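Local coordinates for protein pullulanase (Bacillus acidopullulyticus, PDB 2WAN) that hydrolyses alpha-1,6-glucosidic linkages in pullulan and probably in branched starch polysaccharides, acting as a debranching glycoside hydrolase, at residues A166-D171 with Y210-A215; N180-D185 with H218-S223. All coordinates share one frame; numbering follows the deposited sequence.

Contact 1: A166-D171 with Y210-A215; sequences AVLVGD and YQYKIA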
ATOM      1  N   ALA A 166      14.563  26.063  12.649  1.00 28.99           N
ATOM      2  CA  ALA A 166      14.845  27.475  12.900  1.00 30.96           C
ATOM      3  C   ALA A 166      14.886  28.225  11.580  1.00 29.96           C
ATOM      4  O   ALA A 166      15.759  27.991  10.743  1.00 29.37           O
ATOM      5  CB  ALA A 166      16.158  27.629  13.647  1.00 28.48           C
ATOM      6  N   VAL A 167      13.927  29.127  11.403  1.00 28.87           N
ATOM      7  CA  VAL A 167      13.773  29.858  10.156  1.00 25.82           C
ATOM      8  C   VAL A 167      14.068  31.335  10.380  1.00 26.90           C
ATOM      9  O   VAL A 167      13.523  31.950  11.307  1.00 25.75           O
ATOM     10  CB  VAL A 167      12.330  29.710   9.603  1.00 27.39           C
ATOM     11  CG1 VAL A 167      12.113  30.635   8.399  1.00 24.12           C
ATOM     12  CG2 VAL A 167      12.008  28.235   9.266  1.00 22.89           C
ATOM     13  N   LEU A 168      14.929  31.888   9.530  1.00 25.61           N
ATOM     14  CA  LEU A 168      15.220  33.318   9.529  1.00 27.53           C
ATOM     15  C   LEU A 168      14.008  34.077   8.991  1.00 29.14           C
ATOM     16  O   LEU A 168      13.583  33.877   7.840  1.00 29.41           O
ATOM     17  CB  LEU A 168      16.458  33.618   8.690  1.00 29.01           C
ATOM     18  CG  LEU A 168      16.892  35.076   8.517  1.00 27.67           C
ATOM     19  CD1 LEU A 168      17.415  35.635   9.813  1.00 29.53           C
ATOM     20  CD2 LEU A 168      17.961  35.177   7.453  1.00 23.23           C
ATOM     21  N   VAL A 169      13.446  34.934   9.835  1.00 26.76           N
ATOM     22  CA  VAL A 169      12.257  35.697   9.469  1.00 26.26           C
ATOM     23  C   VAL A 169      12.508  37.189   9.546  1.00 27.44           C
ATOM     24  O   VAL A 169      13.283  37.650  10.388  1.00 27.38           O
ATOM     25  CB  VAL A 169      11.040  35.328  10.354  1.00 26.03           C
ATOM     26  CG1 VAL A 169      10.629  33.908  10.099  1.00 23.68           C
ATOM     27  CG2 VAL A 169      11.362  35.520  11.831  1.00 26.81           C
ATOM     28  N   GLY A 170      11.837  37.943   8.678  1.00 26.51           N
ATOM     29  CA  GLY A 170      11.947  39.402   8.684  1.00 26.79           C
ATOM     30  C   GLY A 170      11.637  39.992   7.330  1.00 27.25           C
ATOM     31  O   GLY A 170      11.037  39.321   6.481  1.00 28.08           O
ATOM     32  N   ASP A 171      12.049  41.241   7.126  1.00 28.51           N
ATOM     33  CA  ASP A 171      11.820  41.931   5.849  1.00 30.14           C
ATOM     34  C   ASP A 171      12.967  41.697   4.848  1.00 31.20           C
ATOM     35  O   ASP A 171      13.037  42.332   3.787  1.00 31.14           O
ATOM     36  CB  ASP A 171      11.534  43.422   6.062  1.00 30.29           C
ATOM     37  CG  ASP A 171      12.669  44.153   6.761  1.00 30.40           C
ATOM     38  OD1 ASP A 171      13.756  43.577   6.939  1.00 33.60           O
ATOM     39  OD2 ASP A 171      12.468  45.323   7.136  1.00 31.95           O
ATOM     40  N   TYR A 210      17.537  46.359   7.351  1.00 35.19           N
ATOM     41  CA  TYR A 210      16.638  45.206   7.473  1.00 32.37           C
ATOM     42  C   TYR A 210      16.299  44.915   8.929  1.00 30.19           C
ATOM     43  O   TYR A 210      16.947  45.425   9.836  1.00 30.35           O
ATOM     44  CB  TYR A 210      17.297  43.958   6.886  1.00 33.86           C
ATOM     45  CG  TYR A 210      17.636  44.045   5.416  1.00 35.60           C
ATOM     46  CD1 TYR A 210      16.704  43.680   4.444  1.00 37.37           C
ATOM     47  CD2 TYR A 210      18.896  44.478   4.996  1.00 37.08           C
ATOM     48  CE1 TYR A 210      17.017  43.748   3.084  1.00 42.81           C
ATOM     49  CE2 TYR A 210      19.219  44.553   3.643  1.00 39.33           C
ATOM     50  CZ  TYR A 210      18.278  44.186   2.695  1.00 43.70           C
ATOM     51  OH  TYR A 210      18.594  44.258   1.357  1.00 43.99           O
ATOM     52  N   GLN A 211      15.280  44.090   9.141  1.00 28.44           N
ATOM     53  CA  GLN A 211      14.989  43.559  10.468  1.00 28.77           C
ATOM     54  C   GLN A 211      14.787  42.061  10.401  1.00 28.19           C
ATOM     55  O   GLN A 211      14.211  41.557   9.439  1.00 27.85           O
ATOM     56  CB  GLN A 211      13.743  44.209  11.059  1.00 27.30           C
ATOM     57  CG  GLN A 211      13.999  45.520  11.761  1.00 30.04           C
ATOM     58  CD  GLN A 211      12.793  45.972  12.549  1.00 32.11           C
ATOM     59  OE1 GLN A 211      12.856  46.930  13.310  1.00 31.98           O
ATOM     60  NE2 GLN A 211      11.686  45.267  12.381  1.00 32.66           N
ATOM     61  N   TYR A 212      15.255  41.349  11.423  1.00 26.85           N
ATOM     62  CA  TYR A 212      15.042  39.911  11.470  1.00 24.84           C
ATOM     63  C   TYR A 212      14.928  39.317  12.876  1.00 24.24           C
ATOM     64  O   TYR A 212      15.282  39.956  13.884  1.00 24.56           O
ATOM     65  CB  TYR A 212      16.133  39.182  10.681  1.00 24.77           C
ATOM     66  CG  TYR A 212      17.435  39.090  11.432  1.00 23.28           C
ATOM     67  CD1 TYR A 212      17.708  37.994  12.250  1.00 25.24           C
ATOM     68  CD2 TYR A 212      18.391  40.106  11.342  1.00 26.45           C
ATOM     69  CE1 TYR A 212      18.903  37.898  12.956  1.00 24.73           C
ATOM     70  CE2 TYR A 212      19.592  40.023  12.049  1.00 26.27           C
ATOM     71  CZ  TYR A 212      19.836  38.911  12.851  1.00 29.11           C
ATOM     72  OH  TYR A 212      21.008  38.800  13.561  1.00 28.17           O
ATOM     73  N   LYS A 213      14.417  38.085  12.902  1.00 22.37           N
ATOM     74  CA  LYS A 213      14.395  37.211  14.060  1.00 23.69           C
ATOM     75  C   LYS A 213      14.632  35.774  13.576  1.00 23.87           C
ATOM     76  O   LYS A 213      14.763  35.517  12.366  1.00 22.61           O
ATOM     77  CB  LYS A 213      13.037  37.265  14.778  1.00 22.91           C
ATOM     78  CG  LYS A 213      12.632  38.622  15.325  1.00 26.11           C
ATOM     79  CD  LYS A 213      11.539  38.466  16.361  1.00 25.42           C
ATOM     80  CE  LYS A 213      12.146  38.109  17.715  1.00 22.80           C
ATOM     81  NZ  LYS A 213      11.133  37.911  18.776  1.00 21.85           N
ATOM     82  N   ILE A 214      14.683  34.851  14.529  1.00 22.83           N
ATOM     83  CA  ILE A 214      14.652  33.425  14.229  1.00 23.14           C
ATOM     84  C   ILE A 214      13.372  32.865  14.830  1.00 23.02           C
ATOM     85  O   ILE A 214      13.169  32.935  16.055  1.00 23.23           O
ATOM     86  CB  ILE A 214      15.900  32.690  14.809  1.00 22.72           C
ATOM     87  CG1 ILE A 214      17.206  33.206  14.174  1.00 23.62           C
ATOM     88  CG2 ILE A 214      15.772  31.170  14.682  1.00 24.41           C
ATOM     89  CD1 ILE A 214      17.405  32.880  12.701  1.00 27.19           C
ATOM     90  N   ALA A 215      12.497  32.326  13.975  1.00 23.71           N
ATOM     91  CA  ALA A 215      11.254  31.705  14.429  1.00 24.19           C
ATOM     92  C   ALA A 215      11.394  30.198  14.420  1.00 24.39           C
ATOM     93  O   ALA A 215      11.965  29.631  13.487  1.00 25.73           O
ATOM     94  CB  ALA A 215      10.072  32.142  13.554  1.00 22.46           C
TER

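Contact 2: N180-D185 with H218-S223; sequences NNWSPD and HSWNTS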
ATOM      1  N   ASN A 180       7.332  35.579   0.556  1.00 37.06           N
ATOM      2  CA  ASN A 180       6.855  36.671   1.405  1.00 35.27           C
ATOM      3  C   ASN A 180       7.760  36.951   2.605  1.00 33.78           C
ATOM      4  O   ASN A 180       8.441  36.046   3.104  1.00 32.29           O
ATOM      5  CB  ASN A 180       5.442  36.353   1.900  1.00 36.35           C
ATOM      6  CG  ASN A 180       4.444  36.210   0.762  1.00 38.02           C
ATOM      7  OD1 ASN A 180       4.274  37.124  -0.043  1.00 37.35           O
ATOM      8  ND2 ASN A 180       3.776  35.061   0.700  1.00 39.23           N
ATOM      9  N   ASN A 181       7.747  38.202   3.064  1.00 31.70           N
ATOM     10  CA  ASN A 181       8.429  38.598   4.301  1.00 29.48           C
ATOM     11  C   ASN A 181       7.663  38.156   5.541  1.00 28.55           C
ATOM     12  O   ASN A 181       6.471  37.842   5.458  1.00 27.28           O
ATOM     13  CB  ASN A 181       8.637  40.111   4.338  1.00 29.69           C
ATOM     14  CG  ASN A 181       9.732  40.571   3.403  1.00 30.99           C
ATOM     15  OD1 ASN A 181       9.737  41.716   2.951  1.00 37.24           O
ATOM     16  ND2 ASN A 181      10.676  39.688   3.118  1.00 26.89           N
ATOM     17  N   TRP A 182       8.356  38.131   6.682  1.00 26.44           N
ATOM     18  CA  TRP A 182       7.770  37.752   7.983  1.00 27.02           C
ATOM     19  C   TRP A 182       6.945  36.459   7.915  1.00 28.39           C
ATOM     20  O   TRP A 182       5.773  36.416   8.313  1.00 29.53           O
ATOM     21  CB  TRP A 182       6.945  38.912   8.564  1.00 27.30           C
ATOM     22  CG  TRP A 182       7.697  40.204   8.659  1.00 26.27           C
ATOM     23  CD1 TRP A 182       7.666  41.238   7.768  1.00 24.78           C
ATOM     24  CD2 TRP A 182       8.591  40.606   9.710  1.00 29.38           C
ATOM     25  NE1 TRP A 182       8.490  42.256   8.194  1.00 26.83           N
ATOM     26  CE2 TRP A 182       9.065  41.897   9.384  1.00 27.10           C
ATOM     27  CE3 TRP A 182       9.028  40.003  10.900  1.00 28.42           C
ATOM     28  CZ2 TRP A 182       9.961  42.597  10.203  1.00 32.03           C
ATOM     29  CZ3 TRP A 182       9.924  40.701  11.712  1.00 27.03           C
ATOM     30  CH2 TRP A 182      10.377  41.984  11.357  1.00 26.94           C
ATOM     31  N   SER A 183       7.568  35.402   7.402  1.00 29.19           N
ATOM     32  CA  SER A 183       6.868  34.135   7.207  1.00 31.00           C
ATOM     33  C   SER A 183       7.639  32.965   7.825  1.00 30.59           C
ATOM     34  O   SER A 183       8.585  32.460   7.215  1.00 30.99           O
ATOM     35  CB  SER A 183       6.604  33.907   5.708  1.00 32.43           C
ATOM     36  OG  SER A 183       5.767  32.779   5.509  1.00 39.59           O
ATOM     37  N   PRO A 184       7.225  32.519   9.031  1.00 29.47           N
ATOM     38  CA  PRO A 184       7.949  31.488   9.790  1.00 31.36           C
ATOM     39  C   PRO A 184       7.906  30.083   9.178  1.00 33.66           C
ATOM     40  O   PRO A 184       8.738  29.234   9.526  1.00 33.69           O
ATOM     41  CB  PRO A 184       7.227  31.459  11.145  1.00 29.98           C
ATOM     42  CG  PRO A 184       6.230  32.539  11.113  1.00 31.18           C
ATOM     43  CD  PRO A 184       5.968  32.894   9.699  1.00 31.26           C
ATOM     44  N   ASP A 185       6.938  29.835   8.296  1.00 34.56           N
ATOM     45  CA  ASP A 185       6.779  28.505   7.709  1.00 37.00           C
ATOM     46  C   ASP A 185       7.404  28.349   6.310  1.00 36.40           C
ATOM     47  O   ASP A 185       7.246  27.313   5.669  1.00 37.43           O
ATOM     48  CB  ASP A 185       5.307  28.065   7.738  1.00 37.84           C
ATOM     49  CG  ASP A 185       4.396  28.971   6.923  1.00 43.96           C
ATOM     50  OD1 ASP A 185       4.806  30.093   6.545  1.00 50.61           O
ATOM     51  OD2 ASP A 185       3.249  28.547   6.661  1.00 50.06           O
ATOM     52  N   HIS A 218       7.934  26.626  12.626  1.00 28.31           N
ATOM     53  CA  HIS A 218       6.983  27.162  11.639  1.00 31.37           C
ATOM     54  C   HIS A 218       5.857  28.030  12.218  1.00 31.64           C
ATOM     55  O   HIS A 218       4.809  28.187  11.584  1.00 33.12           O
ATOM     56  CB  HIS A 218       6.398  26.040  10.760  1.00 33.25           C
ATOM     57  CG  HIS A 218       7.389  25.412   9.832  1.00 35.77           C
ATOM     58  ND1 HIS A 218       7.321  24.088   9.457  1.00 42.44           N
ATOM     59  CD2 HIS A 218       8.475  25.923   9.205  1.00 39.48           C
ATOM     60  CE1 HIS A 218       8.317  23.812   8.634  1.00 44.04           C
ATOM     61  NE2 HIS A 218       9.032  24.910   8.465  1.00 43.82           N
ATOM     62  N   SER A 219       6.061  28.592  13.408  1.00 29.47           N
ATOM     63  CA  SER A 219       5.088  29.537  13.963  1.00 29.31           C
ATOM     64  C   SER A 219       5.749  30.701  14.695  1.00 28.49           C
ATOM     65  O   SER A 219       6.979  30.776  14.788  1.00 25.66           O
ATOM     66  CB  SER A 219       4.070  28.838  14.873  1.00 29.58           C
ATOM     67  OG  SER A 219       4.675  28.373  16.062  1.00 31.36           O
ATOM     68  N   TRP A 220       4.913  31.611  15.188  1.00 28.33           N
ATOM     69  CA  TRP A 220       5.370  32.752  15.973  1.00 29.30           C
ATOM     70  C   TRP A 220       5.269  32.466  17.471  1.00 30.21           C
ATOM     71  O   TRP A 220       5.491  33.355  18.301  1.00 28.34           O
ATOM     72  CB  TRP A 220       4.550  33.995  15.623  1.00 29.33           C
ATOM     73  CG  TRP A 220       4.830  34.561  14.264  1.00 25.93           C
ATOM     74  CD1 TRP A 220       3.972  34.604  13.201  1.00 28.21           C
ATOM     75  CD2 TRP A 220       6.047  35.181  13.823  1.00 25.11           C
ATOM     76  NE1 TRP A 220       4.579  35.216  12.126  1.00 24.33           N
ATOM     77  CE2 TRP A 220       5.855  35.573  12.479  1.00 25.00           C
ATOM     78  CE3 TRP A 220       7.282  35.445  14.433  1.00 26.88           C
ATOM     79  CZ2 TRP A 220       6.847  36.219  11.738  1.00 21.02           C
ATOM     80  CZ3 TRP A 220       8.271  36.078  13.693  1.00 21.96           C
ATOM     81  CH2 TRP A 220       8.047  36.467  12.363  1.00 21.49           C
ATOM     82  N   ASN A 221       4.921  31.226  17.817  1.00 30.76           N
ATOM     83  CA  ASN A 221       4.827  30.830  19.219  1.00 32.58           C
ATOM     84  C   ASN A 221       6.127  31.157  19.952  1.00 31.60           C
ATOM     85  O   ASN A 221       6.119  31.747  21.036  1.00 30.54           O
ATOM     86  CB  ASN A 221       4.526  29.335  19.322  1.00 34.38           C
ATOM     87  CG  ASN A 221       3.493  29.017  20.385  1.00 43.16           C
ATOM     88  OD1 ASN A 221       3.672  29.325  21.569  1.00 49.77           O
ATOM     89  ND2 ASN A 221       2.403  28.383  19.967  1.00 47.90           N
ATOM     90  N   THR A 222       7.241  30.786  19.328  1.00 31.01           N
ATOM     91  CA  THR A 222       8.562  31.038  19.875  1.00 29.54           C
ATOM     92  C   THR A 222       9.480  31.614  18.806  1.00 29.44           C
ATOM     93  O   THR A 222       9.750  30.970  17.784  1.00 29.37           O
ATOM     94  CB  THR A 222       9.164  29.746  20.454  1.00 30.41           C
ATOM     95  OG1 THR A 222       8.286  29.230  21.458  1.00 30.03           O
ATOM     96  CG2 THR A 222      10.532  30.001  21.074  1.00 30.35           C
ATOM     97  N   SER A 223       9.942  32.841  19.038  1.00 27.61           N
ATOM     98  CA  SER A 223      10.975  33.439  18.210  1.00 25.95           C
ATOM     99  C   SER A 223      12.016  34.130  19.086  1.00 27.33           C
ATOM    100  O   SER A 223      11.715  34.563  20.211  1.00 26.05           O
ATOM    101  CB  SER A 223      10.379  34.422  17.196  1.00 27.41           C
ATOM    102  OG  SER A 223       9.768  35.528  17.834  1.00 26.38           O
TER
HETATM  103  O   HOH W   1       9.944  28.287  11.817  1.00 25.39           O

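Contact 1: A166-D171 with Y210-A215
V167 and A215 pair through two backbone hydrogen bonds, and V169 and K213 do the same two residues along. All four are of ordinary length, and K213 N lies 2.8 Å from V169 O. Between and beyond these antiparallel hydrogen-bonded pairs lie two non-hydrogen-bonded pairs, L168 with I214 and G170 with Y212. The strands twist as they run, with 148° between their directions.

L168 carries the packing on one face. Its CG lies anti to the backbone N (chi1 177°), and its branch CD1 swings back over the partner strand. There L168 CD1 meets the Y212 ring obliquely, 3.4 Å from Y212 CD1. L168 CD1 also lies 4.0 Å from I214 CD1. A166 CB adds a contact with I214 CG2 on this side. On the other face V169 splits its work. V169 CG1 rests 3.9 Å from A215 CB. V169 CG2 is 3.4 Å from K213 O.

G170 comes close to the partner backbone, with its CA 3.2 Å from Q211 O in a CA-H...O contact. A CB here would strike Q211 O and Y212 CA. Just past the strand, D171 carries the ladder one step further with its carboxylate. Q211 N meets D171 OD1 at 2.7 Å on the syn side, nearly straight. The donor stands 28° out of the carboxylate plane. D171 N returns a longer bond of 3.2 Å to Q211 O.

Further out, F242 meets the Y212 ring edge-to-face, and D253 takes the Y212 hydroxyl. L168 also touches F242, and A166 and I214 touch Y244. These partners belong to the second sheet, so the L168 face looks inward. This is an antiparallel strand pair in one sheet of the X25 domain, whose fold is consistent with a beta-sandwich: 166-170 beside the middle strand 208-216.

Contact 2: N180-D185 with H218-S223
P184 lies across one face of the W220 indole, with the two side chains at about a right angle. W220 CG is anti to the carbonyl carbon (chi1 -71°), and this turns the ring toward the proline. From CB outward, W220 CG and CD1 skirt P184 CG at the margin of the contact. NE1 and CE2 come next, and P184 CG is 3.3 Å from W220 CE2. P184 CG stands 3.4 Å from the centroid of the five-membered ring of W220, 19° off its normal: a CH-pi contact. P184 CD backs it up, 3.6 Å from W220 NE1. Next, W220 CZ2 is still near P184 CG, and at the ring edge it meets W182 O in the ring plane. At the tip, W220 CH2 lies 4.0 Å from W182 CE3, close to the plane of the W182 ring at its edge.

The other end of the contact is held through P184 O. A water donates to P184 O and accepts from H218 N, bridging the two loops. H218 CA also points its hydrogen straight at this oxygen (177° at the hydrogen, 3.4 Å). The H218 ring adds its edge, with CD2 3.3 Å from P184 O in the imidazole plane. H218 CB meets D185 CB, and H218 NE2 is hydrogen-bonded to D187. An alanine at H218 would probably leave D187 without this partner and uncover the backbone of P184 and D185 on that side. Within 180-185, S183 OG makes a weak hydrogen bond to D185 OD1.

P184 is buried under W220, and the proline side chain also touches A215. The pairing is a proline-tryptophan CH-pi contact between two surface loops of the X25 domain, whose fold is consistent with a beta-sandwich.

From the N terminus, strand 166-170 leads into the loop that holds 180-185. The chain then forms strands 192-195 and 198-205 of the other sheet before returning as strand 208-216, where contact 1 closes the first loop. The loop holding 218-223 follows strand 208-216 and closes contact 2. The segments alternate along the chain, so the two closures cross and neither nests inside the other. Their centres are about 8 Å apart. Probable hydrogen bonds join them: G170 O with W182 N, and K213 NZ with S223 OG, both 2.9 Å. Contact 1 joins strand 166-170 to the middle strand 208-216, and contact 2 joins the loops that follow these two strands.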